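Local coordinates for protein ammonium transporter (Kuenenia stuttgartiensis, PDB 6EU6) that probably senses ammonium at the membrane as the transporter-like part of a sensor histidine kinase, passing the signal on across the membrane, at residues A[118-127]-A[379-390]; A[237-248]-A[284-293]. One frame throughout, in Å; residues are numbered along the deposited sequence.

Contact 1: A[118-127]-A[379-390]; sequences RSGFIPNIAG and FLCLKKVKRLRV. With LMT (dodecyl-beta-D-maltoside), chain E.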
loop_
_atom_site.group_PDB
_atom_site.type_symbol
_atom_site.label_atom_id
_atom_site.label_comp_id
_atom_site.label_asym_id
_atom_site.label_seq_id
_atom_site.Cartn_x
_atom_site.Cartn_y
_atom_site.Cartn_z
ATOM N N ARG A 118 -26.435 -4.555 -10.780
ATOM C CA ARG A 118 -27.890 -4.701 -10.889
ATOM C C ARG A 118 -28.606 -5.014 -9.598
ATOM O O ARG A 118 -29.824 -4.929 -9.541
ATOM C CB ARG A 118 -28.259 -5.677 -11.990
ATOM C CG ARG A 118 -28.197 -7.173 -11.607
ATOM C CD ARG A 118 -26.775 -7.679 -11.381
ATOM N NE ARG A 118 -26.711 -9.146 -11.354
ATOM C CZ ARG A 118 -25.647 -9.891 -11.110
ATOM N NH1 ARG A 118 -24.459 -9.318 -10.935
ATOM N NH2 ARG A 118 -25.740 -11.202 -11.067
ATOM N N SER A 119 -27.882 -5.348 -8.547
ATOM C CA SER A 119 -28.476 -5.437 -7.265
ATOM C C SER A 119 -28.640 -4.049 -6.689
ATOM O O SER A 119 -27.850 -3.102 -7.020
ATOM C CB SER A 119 -27.661 -6.336 -6.350
ATOM O OG SER A 119 -26.410 -5.795 -6.040
ATOM N N GLY A 120 -29.627 -3.906 -5.791
ATOM C CA GLY A 120 -29.787 -2.672 -5.036
ATOM C C GLY A 120 -28.963 -2.656 -3.792
ATOM O O GLY A 120 -28.394 -3.705 -3.360
ATOM N N PHE A 121 -28.877 -1.469 -3.193
ATOM C CA PHE A 121 -28.101 -1.272 -1.958
ATOM C C PHE A 121 -28.466 -2.190 -0.774
ATOM O O PHE A 121 -27.609 -2.793 -0.132
ATOM C CB PHE A 121 -28.218 0.153 -1.526
ATOM C CG PHE A 121 -27.229 0.535 -0.494
ATOM C CD1 PHE A 121 -25.879 0.504 -0.772
ATOM C CD2 PHE A 121 -27.639 0.953 0.765
ATOM C CE1 PHE A 121 -24.936 0.882 0.190
ATOM C CE2 PHE A 121 -26.720 1.318 1.724
ATOM C CZ PHE A 121 -25.358 1.305 1.424
ATOM N N ILE A 122 -29.731 -2.361 -0.509
ATOM C CA ILE A 122 -30.140 -3.086 0.689
ATOM C C ILE A 122 -29.694 -4.550 0.686
ATOM O O ILE A 122 -29.212 -5.072 1.697
ATOM C CB ILE A 122 -31.686 -2.972 0.913
ATOM C CG1 ILE A 122 -32.096 -1.525 1.304
ATOM C CG2 ILE A 122 -32.157 -3.984 1.949
ATOM C CD1 ILE A 122 -31.264 -0.893 2.378
ATOM N N PRO A 123 -29.883 -5.248 -0.424
ATOM C CA PRO A 123 -29.341 -6.626 -0.483
ATOM C C PRO A 123 -27.833 -6.701 -0.154
ATOM O O PRO A 123 -27.357 -7.681 0.426
ATOM C CB PRO A 123 -29.624 -7.055 -1.952
ATOM C CG PRO A 123 -30.752 -6.174 -2.396
ATOM C CD PRO A 123 -30.730 -4.915 -1.593
ATOM N N ASN A 124 -27.071 -5.678 -0.528
ATOM C CA ASN A 124 -25.664 -5.681 -0.221
ATOM C C ASN A 124 -25.422 -5.517 1.272
ATOM O O ASN A 124 -24.781 -6.354 1.907
ATOM C CB ASN A 124 -24.962 -4.601 -0.991
ATOM C CG ASN A 124 -24.716 -5.005 -2.435
ATOM O OD1 ASN A 124 -23.683 -5.549 -2.758
ATOM N ND2 ASN A 124 -25.699 -4.794 -3.294
ATOM N N ILE A 125 -25.914 -4.426 1.857
ATOM C CA ILE A 125 -25.647 -4.185 3.245
ATOM C C ILE A 125 -26.289 -5.259 4.150
ATOM O O ILE A 125 -25.676 -5.681 5.139
ATOM C CB ILE A 125 -26.048 -2.809 3.704
ATOM C CG1 ILE A 125 -27.534 -2.578 3.482
ATOM C CG2 ILE A 125 -25.274 -1.784 2.930
ATOM C CD1 ILE A 125 -27.977 -1.260 4.086
ATOM N N ALA A 126 -27.478 -5.721 3.802
ATOM C CA ALA A 126 -28.109 -6.725 4.662
ATOM C C ALA A 126 -27.376 -8.067 4.497
ATOM O O ALA A 126 -27.242 -8.842 5.427
ATOM C CB ALA A 126 -29.572 -6.882 4.278
ATOM N N GLY A 127 -26.943 -8.366 3.283
ATOM C CA GLY A 127 -26.132 -9.561 3.015
ATOM C C GLY A 127 -24.861 -9.579 3.834
ATOM O O GLY A 127 -24.493 -10.592 4.429
ATOM N N PHE A 379 -31.748 -14.727 0.915
ATOM C CA PHE A 379 -32.194 -13.869 -0.174
ATOM C C PHE A 379 -33.639 -14.148 -0.628
ATOM O O PHE A 379 -34.267 -13.232 -1.143
ATOM C CB PHE A 379 -31.235 -13.863 -1.359
ATOM C CG PHE A 379 -29.954 -13.152 -1.021
ATOM C CD1 PHE A 379 -29.935 -11.750 -0.938
ATOM C CD2 PHE A 379 -28.807 -13.839 -0.772
ATOM C CE1 PHE A 379 -28.795 -11.060 -0.550
ATOM C CE2 PHE A 379 -27.638 -13.157 -0.390
ATOM C CZ PHE A 379 -27.632 -11.764 -0.309
ATOM N N LEU A 380 -34.136 -15.360 -0.402
ATOM C CA LEU A 380 -35.549 -15.652 -0.641
ATOM C C LEU A 380 -36.382 -14.864 0.322
ATOM O O LEU A 380 -37.331 -14.231 -0.088
ATOM C CB LEU A 380 -35.872 -17.138 -0.473
ATOM C CG LEU A 380 -35.510 -17.992 -1.683
ATOM C CD1 LEU A 380 -35.475 -19.447 -1.253
ATOM C CD2 LEU A 380 -36.419 -17.811 -2.931
ATOM N N CYS A 381 -36.025 -14.871 1.599
ATOM C CA CYS A 381 -36.795 -14.128 2.594
ATOM C C CYS A 381 -36.666 -12.668 2.385
ATOM O O CYS A 381 -37.664 -11.974 2.452
ATOM C CB CYS A 381 -36.420 -14.455 4.026
ATOM S SG CYS A 381 -36.682 -16.204 4.354
ATOM N N LEU A 382 -35.465 -12.167 2.087
ATOM C CA LEU A 382 -35.355 -10.730 1.773
ATOM C C LEU A 382 -36.221 -10.296 0.564
ATOM O O LEU A 382 -36.779 -9.213 0.535
ATOM C CB LEU A 382 -33.878 -10.341 1.558
ATOM C CG LEU A 382 -33.542 -8.880 1.345
ATOM C CD1 LEU A 382 -33.985 -8.076 2.567
ATOM C CD2 LEU A 382 -32.045 -8.623 1.096
ATOM N N LYS A 383 -36.237 -11.099 -0.470
ATOM C CA LYS A 383 -36.874 -10.725 -1.685
ATOM C C LYS A 383 -38.384 -10.516 -1.365
ATOM O O LYS A 383 -39.037 -9.687 -1.960
ATOM C CB LYS A 383 -36.666 -11.816 -2.721
ATOM C CG LYS A 383 -37.283 -11.520 -4.065
ATOM C CD LYS A 383 -37.001 -12.610 -5.071
ATOM C CE LYS A 383 -37.674 -12.344 -6.403
ATOM N NZ LYS A 383 -37.687 -13.617 -7.186
ATOM N N LYS A 384 -38.896 -11.237 -0.385
ATOM C CA LYS A 384 -40.289 -11.136 -0.019
ATOM C C LYS A 384 -40.620 -9.784 0.540
ATOM O O LYS A 384 -41.768 -9.394 0.489
ATOM C CB LYS A 384 -40.732 -12.267 0.934
ATOM C CG LYS A 384 -40.937 -13.567 0.170
ATOM C CD LYS A 384 -40.984 -14.835 1.015
ATOM C CE LYS A 384 -41.087 -16.033 0.078
ATOM N NZ LYS A 384 -41.084 -17.336 0.779
ATOM N N VAL A 385 -39.655 -9.052 1.065
ATOM C CA VAL A 385 -39.935 -7.716 1.574
ATOM C C VAL A 385 -39.221 -6.541 0.868
ATOM O O VAL A 385 -39.548 -5.381 1.131
ATOM C CB VAL A 385 -39.681 -7.636 3.075
ATOM C CG1 VAL A 385 -40.416 -8.783 3.776
ATOM C CG2 VAL A 385 -38.209 -7.634 3.412
ATOM N N LYS A 386 -38.244 -6.823 0.007
ATOM C CA LYS A 386 -37.543 -5.779 -0.740
ATOM C C LYS A 386 -36.984 -6.435 -1.977
ATOM O O LYS A 386 -36.257 -7.443 -1.854
ATOM C CB LYS A 386 -36.434 -5.142 0.074
ATOM C CG LYS A 386 -35.826 -3.889 -0.568
ATOM C CD LYS A 386 -36.548 -2.615 -0.128
ATOM C CE LYS A 386 -36.936 -1.697 -1.287
ATOM N NZ LYS A 386 -37.988 -2.258 -2.198
ATOM N N ARG A 387 -37.347 -5.908 -3.145
ATOM C CA ARG A 387 -36.818 -6.398 -4.416
ATOM C C ARG A 387 -35.248 -6.301 -4.415
ATOM O O ARG A 387 -34.649 -5.384 -3.867
ATOM C CB ARG A 387 -37.446 -5.707 -5.634
ATOM C CG ARG A 387 -38.717 -6.392 -6.185
ATOM C CD ARG A 387 -38.632 -7.909 -6.467
ATOM N NE ARG A 387 -37.739 -8.279 -7.592
ATOM C CZ ARG A 387 -36.556 -8.920 -7.508
ATOM N NH1 ARG A 387 -36.069 -9.328 -6.377
ATOM N NH2 ARG A 387 -35.869 -9.192 -8.584
ATOM N N LEU A 388 -34.635 -7.319 -4.990
ATOM C CA LEU A 388 -33.202 -7.517 -4.896
ATOM C C LEU A 388 -32.520 -6.718 -5.969
ATOM O O LEU A 388 -31.328 -6.371 -5.781
ATOM C CB LEU A 388 -32.828 -9.021 -5.014
ATOM C CG LEU A 388 -33.428 -9.960 -3.989
ATOM C CD1 LEU A 388 -32.961 -11.378 -4.214
ATOM C CD2 LEU A 388 -33.204 -9.467 -2.549
ATOM N N ARG A 389 -33.194 -6.533 -7.118
ATOM C CA ARG A 389 -32.603 -5.765 -8.201
ATOM C C ARG A 389 -33.088 -4.349 -8.287
ATOM O O ARG A 389 -34.174 -4.013 -7.821
ATOM C CB ARG A 389 -32.885 -6.291 -9.564
ATOM C CG ARG A 389 -32.826 -7.708 -9.776
ATOM C CD ARG A 389 -33.363 -7.995 -11.157
ATOM N NE ARG A 389 -32.561 -7.479 -12.271
ATOM C CZ ARG A 389 -31.686 -8.163 -13.007
ATOM N NH1 ARG A 389 -31.347 -9.430 -12.741
ATOM N NH2 ARG A 389 -31.125 -7.572 -14.029
ATOM N N VAL A 390 -32.301 -3.530 -8.959
ATOM C CA VAL A 390 -32.752 -2.210 -9.365
ATOM C C VAL A 390 -33.629 -2.348 -10.628
ATOM O O VAL A 390 -33.667 -3.409 -11.278
ATOM C CB VAL A 390 -31.585 -1.218 -9.604
ATOM C CG1 VAL A 390 -30.683 -1.147 -8.413
ATOM C CG2 VAL A 390 -30.770 -1.552 -10.887
HETATM C C1B LMT E . -33.119 -0.036 -5.582
HETATM C C2B LMT E . -33.577 0.845 -6.790
HETATM C C3B LMT E . -35.083 1.069 -6.735
HETATM C C4B LMT E . -35.689 -0.304 -6.773
HETATM C C5B LMT E . -35.308 -1.111 -5.560
HETATM C C6B LMT E . -36.066 -2.449 -5.602
HETATM O O1B LMT E . -33.390 0.643 -4.361
HETATM O O2B LMT E . -32.976 2.147 -6.773
HETATM O O3B LMT E . -35.635 1.799 -7.839
HETATM O "O4'" LMT E . -37.117 -0.199 -6.846
HETATM O O5B LMT E . -33.860 -1.256 -5.524
HETATM O O6B LMT E . -36.365 -2.928 -6.962
HETATM C "C1'" LMT E . -31.598 2.338 -1.075
HETATM C "C2'" LMT E . -31.003 2.514 -2.420
HETATM C "C3'" LMT E . -31.950 2.202 -3.488
HETATM C "C4'" LMT E . -32.361 0.803 -3.395
HETATM C "C5'" LMT E . -32.850 0.522 -1.953
HETATM C "C6'" LMT E . -33.129 -0.955 -1.777
HETATM O "O1'" LMT E . -30.652 2.695 -0.091
HETATM O "O2'" LMT E . -30.683 3.862 -2.623
HETATM O "O3'" LMT E . -31.381 2.360 -4.773
HETATM O "O5'" LMT E . -31.940 0.968 -0.959
HETATM O "O6'" LMT E . -32.092 -1.838 -2.248
HETATM C C1 LMT E . -31.182 2.559 1.256
HETATM C C2 LMT E . -30.192 3.145 2.274
HETATM C C3 LMT E . -30.556 2.854 3.727
HETATM C C4 LMT E . -29.548 3.462 4.734
HETATM C C5 LMT E . -28.720 2.415 5.489
HETATM C C6 LMT E . -28.505 2.626 6.986
HETATM C C7 LMT E . -27.318 1.768 7.470
HETATM C C8 LMT E . -27.618 0.848 8.648
HETATM C C9 LMT E . -26.418 -0.020 9.112
HETATM C C10 LMT E . -26.606 -0.662 10.535
HETATM C C11 LMT E . -26.111 -2.130 10.773
HETATM C C12 LMT E . -24.906 -2.358 11.709
#
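Arg118 and Arg389 meet where two backbone segments are joined by one beta bridge, Ser119 with Arg389. Val390 N donates to Arg118 O at 2.9 Å, and Gly120 N to Leu388 O at 3.0 Å. Both bonds are nearly straight (162° and 165°). Each carbonyl also takes a CA-H contact, from Arg389 CA and Ser119 CA respectively.

The two arginine side chains pass at a slant. Arg118 CG lies over one face of the Arg389 guanidinium, 3.8 Å from Arg389 NH2. Their charged ends find separate partners. Arg118 NE, NH1 and NH2 bond to carbonyls, among them those of Gly186 and Asp317. Arg389 NH1 bonds to the carbonyls of Val185 and Pro187, and NH2 forms a salt bridge with Glu395.

In this Amt-family helical bundle, the contact joins the start of helix 121-144 and the residues just before it to the end of helix 353-385 and the tail that follows. Pro123 packs between Phe379, Leu382 and Leu388. With CG anti to the backbone N (chi1 -175°), Leu382 CD2 comes 3.7 Å from Pro123 CA. Pro123 O meets the edge of the Phe379 ring in its plane.

The amide of Asn124 turns back: its ND2 donates to Ser119 OG and to Gly120 O, both in the amide plane. Ser119 OG is also bonded to Ile115 O. The dodecyl-maltoside bridges the segments. Its O6' accepts from Ile122 N at 3.0 Å, and its O6B donates to Arg389 O at 2.6 Å. Ile122 CG1 lies against C6' of the ring that carries O6'.

Contact 2: A[237-248]-A[284-293]; sequences LVILNTNMAAAS and SNMVTPVSAV
Asn241 reaches from helix 237-248 into the turn that leads to helix 289-293, and its ND2 is gripped by two carbonyls. The bond to Ser284 O is 3.0 Å long, fairly straight (160°) and in the amide plane. The bond to Val287 O is more bent, with ND2 above the plane of that carbonyl. CG lies anti to the carbonyl carbon (chi1 -71°), which directs the amide into the turn. In this helical Amt-family fold, Asn241 thus pins the turn before helix 289-312, where Thr288 holds the N-cap position. On its other branch, OD1 sits 3.1 Å from Pro289 CA. A leucine in place of Asn241 would probably leave both carbonyls without this donor and let the turn shift.

Ser284 faces the helix with its side chain. Its OG lies 3.5 Å from Val238 CG1, and its CB approaches Thr242 OG1. That hydroxyl donates to Val238 O, so it is already used within its own helix. Ser284 OG has a weak hydrogen bond to Asn224.

Val293 closes the far end of the contact. Its two methyls straddle the hydroxyl of Ser248, with CG1 and CG2 each 3.4 Å from Ser248 OG. This hydroxyl donates to Met244 O. Met244 runs alongside Val293, its CE 3.9 Å from Val293 CG2. Between the two ends, Ala292 CB rests 3.8 Å from Asn241 CB. Pro289 CG meets Leu240 CD2, the two side chains crossing at about a right angle.

The short helix axes pass 7.9 Å apart at 29°, roughly parallel. Ile280 of helix 266-280 touches both, at Ala245 and Ala292, and Leu277 packs on Thr242 and Ala246. Helix 206-226 lies against Val238 and Thr242, and helix 322-340 against Val287. Met244 and Ser248 also touch Leu56 of a second subunit.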
loop_
_atom_site.group_PDB
_atom_site.type_symbol
_atom_site.label_atom_id
_atom_site.label_comp_id
_atom_site.label_asym_id
_atom_site.label_seq_id
_atom_site.Cartn_x
_atom_site.Cartn_y
_atom_site.Cartn_z
ATOM N N LEU A 237 8.808 -19.125 4.486
ATOM C CA LEU A 237 8.318 -20.264 3.714
ATOM C C LEU A 237 6.899 -19.999 3.276
ATOM O O LEU A 237 6.565 -20.254 2.122
ATOM C CB LEU A 237 8.412 -21.572 4.542
ATOM C CG LEU A 237 7.755 -22.846 3.960
ATOM C CD1 LEU A 237 8.378 -23.177 2.647
ATOM C CD2 LEU A 237 7.939 -23.987 4.973
ATOM N N VAL A 238 6.060 -19.533 4.212
ATOM C CA VAL A 238 4.626 -19.357 3.913
ATOM C C VAL A 238 4.483 -18.295 2.800
ATOM O O VAL A 238 3.700 -18.426 1.865
ATOM C CB VAL A 238 3.897 -18.896 5.155
ATOM C CG1 VAL A 238 2.506 -18.400 4.802
ATOM C CG2 VAL A 238 3.844 -20.077 6.116
ATOM N N ILE A 239 5.224 -17.198 2.974
ATOM C CA ILE A 239 5.125 -16.090 1.985
ATOM C C ILE A 239 5.673 -16.463 0.619
ATOM O O ILE A 239 5.090 -16.122 -0.389
ATOM C CB ILE A 239 5.763 -14.852 2.597
ATOM C CG1 ILE A 239 4.760 -14.379 3.652
ATOM C CG2 ILE A 239 6.010 -13.785 1.539
ATOM C CD1 ILE A 239 5.057 -13.163 4.446
ATOM N N LEU A 240 6.804 -17.155 0.605
ATOM C CA LEU A 240 7.362 -17.679 -0.628
ATOM C C LEU A 240 6.385 -18.633 -1.299
ATOM O O LEU A 240 6.088 -18.494 -2.481
ATOM C CB LEU A 240 8.701 -18.373 -0.356
ATOM C CG LEU A 240 9.332 -19.013 -1.613
ATOM C CD1 LEU A 240 9.662 -17.940 -2.691
ATOM C CD2 LEU A 240 10.578 -19.847 -1.316
ATOM N N ASN A 241 5.757 -19.534 -0.532
ATOM C CA ASN A 241 4.788 -20.391 -1.157
ATOM C C ASN A 241 3.601 -19.607 -1.688
ATOM O O ASN A 241 3.038 -19.954 -2.739
ATOM C CB ASN A 241 4.256 -21.443 -0.169
ATOM C CG ASN A 241 5.264 -22.499 0.166
ATOM O OD1 ASN A 241 6.259 -22.736 -0.561
ATOM N ND2 ASN A 241 5.031 -23.151 1.313
ATOM N N THR A 242 3.135 -18.584 -0.950
ATOM C CA THR A 242 2.026 -17.817 -1.446
ATOM C C THR A 242 2.391 -17.188 -2.809
ATOM O O THR A 242 1.647 -17.229 -3.724
ATOM C CB THR A 242 1.671 -16.744 -0.394
ATOM O OG1 THR A 242 1.277 -17.430 0.802
ATOM C CG2 THR A 242 0.563 -15.856 -0.870
ATOM N N ASN A 243 3.604 -16.643 -2.914
ATOM C CA ASN A 243 4.049 -15.992 -4.113
ATOM C C ASN A 243 4.150 -16.978 -5.266
ATOM O O ASN A 243 3.750 -16.710 -6.436
ATOM C CB ASN A 243 5.387 -15.330 -3.926
ATOM C CG ASN A 243 5.684 -14.390 -5.060
ATOM O OD1 ASN A 243 5.099 -13.315 -5.159
ATOM N ND2 ASN A 243 6.627 -14.785 -5.932
ATOM N N MET A 244 4.690 -18.132 -4.948
ATOM C CA MET A 244 4.895 -19.094 -6.004
ATOM C C MET A 244 3.576 -19.648 -6.522
ATOM O O MET A 244 3.488 -19.952 -7.706
ATOM C CB MET A 244 5.831 -20.257 -5.555
ATOM C CG MET A 244 7.195 -19.811 -5.115
ATOM S SD MET A 244 8.015 -18.834 -6.354
ATOM C CE MET A 244 8.084 -19.939 -7.780
ATOM N N ALA A 245 2.557 -19.821 -5.663
ATOM C CA ALA A 245 1.266 -20.310 -6.131
ATOM C C ALA A 245 0.670 -19.276 -7.101
ATOM O O ALA A 245 0.162 -19.672 -8.163
ATOM C CB ALA A 245 0.259 -20.626 -5.009
ATOM N N ALA A 246 0.688 -17.974 -6.739
ATOM C CA ALA A 246 0.172 -16.913 -7.606
ATOM C C ALA A 246 0.913 -16.899 -8.951
ATOM O O ALA A 246 0.298 -16.842 -10.050
ATOM C CB ALA A 246 0.284 -15.555 -6.961
ATOM N N ALA A 247 2.223 -16.963 -8.875
ATOM C CA ALA A 247 3.012 -16.830 -10.099
ATOM C C ALA A 247 2.768 -18.046 -11.021
ATOM O O ALA A 247 2.548 -17.892 -12.207
ATOM C CB ALA A 247 4.456 -16.755 -9.741
ATOM N N SER A 248 2.713 -19.231 -10.452
ATOM C CA SER A 248 2.470 -20.445 -11.255
ATOM C C SER A 248 1.074 -20.431 -11.797
ATOM O O SER A 248 0.874 -20.867 -12.910
ATOM C CB SER A 248 2.713 -21.763 -10.469
ATOM O OG SER A 248 3.923 -21.546 -9.746
ATOM N N SER A 284 -0.477 -23.123 2.894
ATOM C CA SER A 284 0.840 -22.525 2.623
ATOM C C SER A 284 1.867 -22.797 3.723
ATOM O O SER A 284 3.049 -22.661 3.472
ATOM C CB SER A 284 0.715 -21.013 2.351
ATOM O OG SER A 284 0.077 -20.452 3.449
ATOM N N ASN A 285 1.449 -23.182 4.943
ATOM C CA ASN A 285 2.399 -23.478 6.010
ATOM C C ASN A 285 2.908 -24.926 5.973
ATOM O O ASN A 285 3.833 -25.269 6.718
ATOM C CB ASN A 285 1.743 -23.257 7.361
ATOM C CG ASN A 285 0.539 -24.203 7.593
ATOM O OD1 ASN A 285 -0.262 -24.498 6.685
ATOM N ND2 ASN A 285 0.409 -24.667 8.803
ATOM N N MET A 286 2.357 -25.759 5.108
ATOM C CA MET A 286 2.615 -27.211 5.194
ATOM C C MET A 286 3.067 -27.851 3.945
ATOM O O MET A 286 3.224 -29.081 3.910
ATOM C CB MET A 286 1.396 -27.979 5.763
ATOM C CG MET A 286 0.083 -27.837 5.076
ATOM S SD MET A 286 -1.402 -28.447 6.006
ATOM C CE MET A 286 -1.216 -27.628 7.489
ATOM N N VAL A 287 3.331 -27.039 2.932
ATOM C CA VAL A 287 3.777 -27.544 1.626
ATOM C C VAL A 287 5.137 -26.950 1.320
ATOM O O VAL A 287 5.557 -25.996 1.966
ATOM C CB VAL A 287 2.783 -27.260 0.483
ATOM C CG1 VAL A 287 1.408 -27.780 0.842
ATOM C CG2 VAL A 287 2.679 -25.757 0.115
ATOM N N THR A 288 5.829 -27.566 0.377
ATOM C CA THR A 288 7.114 -27.090 -0.148
ATOM C C THR A 288 6.856 -26.091 -1.304
ATOM O O THR A 288 5.789 -26.101 -1.927
ATOM C CB THR A 288 7.966 -28.287 -0.735
ATOM O OG1 THR A 288 7.258 -28.885 -1.837
ATOM C CG2 THR A 288 8.303 -29.369 0.317
ATOM N N PRO A 289 7.852 -25.284 -1.649
ATOM C CA PRO A 289 7.624 -24.372 -2.749
ATOM C C PRO A 289 7.271 -25.065 -4.068
ATOM O O PRO A 289 6.407 -24.548 -4.794
ATOM C CB PRO A 289 8.947 -23.629 -2.867
ATOM C CG PRO A 289 9.520 -23.675 -1.503
ATOM C CD PRO A 289 9.129 -25.030 -0.965
ATOM N N VAL A 290 7.860 -26.253 -4.353
ATOM C CA VAL A 290 7.469 -26.955 -5.545
ATOM C C VAL A 290 6.025 -27.422 -5.504
ATOM O O VAL A 290 5.343 -27.321 -6.510
ATOM C CB VAL A 290 8.454 -28.114 -5.961
ATOM C CG1 VAL A 290 7.896 -28.928 -7.118
ATOM C CG2 VAL A 290 9.763 -27.506 -6.445
ATOM N N SER A 291 5.518 -27.876 -4.372
ATOM C CA SER A 291 4.099 -28.231 -4.327
ATOM C C SER A 291 3.189 -26.986 -4.490
ATOM O O SER A 291 2.032 -27.076 -5.007
ATOM C CB SER A 291 3.762 -28.879 -3.015
ATOM O OG SER A 291 4.556 -29.993 -2.747
ATOM N N ALA A 292 3.662 -25.849 -3.981
ATOM C CA ALA A 292 2.907 -24.538 -4.139
ATOM C C ALA A 292 2.814 -24.230 -5.617
ATOM O O ALA A 292 1.775 -23.804 -6.088
ATOM C CB ALA A 292 3.569 -23.438 -3.354
ATOM N N VAL A 293 3.905 -24.456 -6.372
ATOM C CA VAL A 293 3.890 -24.301 -7.814
ATOM C C VAL A 293 2.838 -25.253 -8.482
ATOM O O VAL A 293 2.022 -24.843 -9.331
ATOM C CB VAL A 293 5.289 -24.501 -8.371
ATOM C CG1 VAL A 293 5.221 -24.687 -9.888
ATOM C CG2 VAL A 293 6.185 -23.360 -8.029
#

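How the contacts relate
Contact 1 and contact 2 flank the middle of the chain. Their centres are about 39 Å apart and their nearest atoms about 26 Å, so they do not touch. In sequence, the residues of contact 2 fall between the two segments of contact 1. Contact 2 takes part in the subunit interface, whereas no other protein chain of the assembly touches contact 1. Contact 1 borders detergent: the dodecyl-maltoside lies across it, and the Arg389 side chain is about 8 Å from the nonyl maltoside, whose pocket includes Pro187. At contact 2, the Asn285 side chain is about 3 Å from a MES molecule, probably a crystallisation additive.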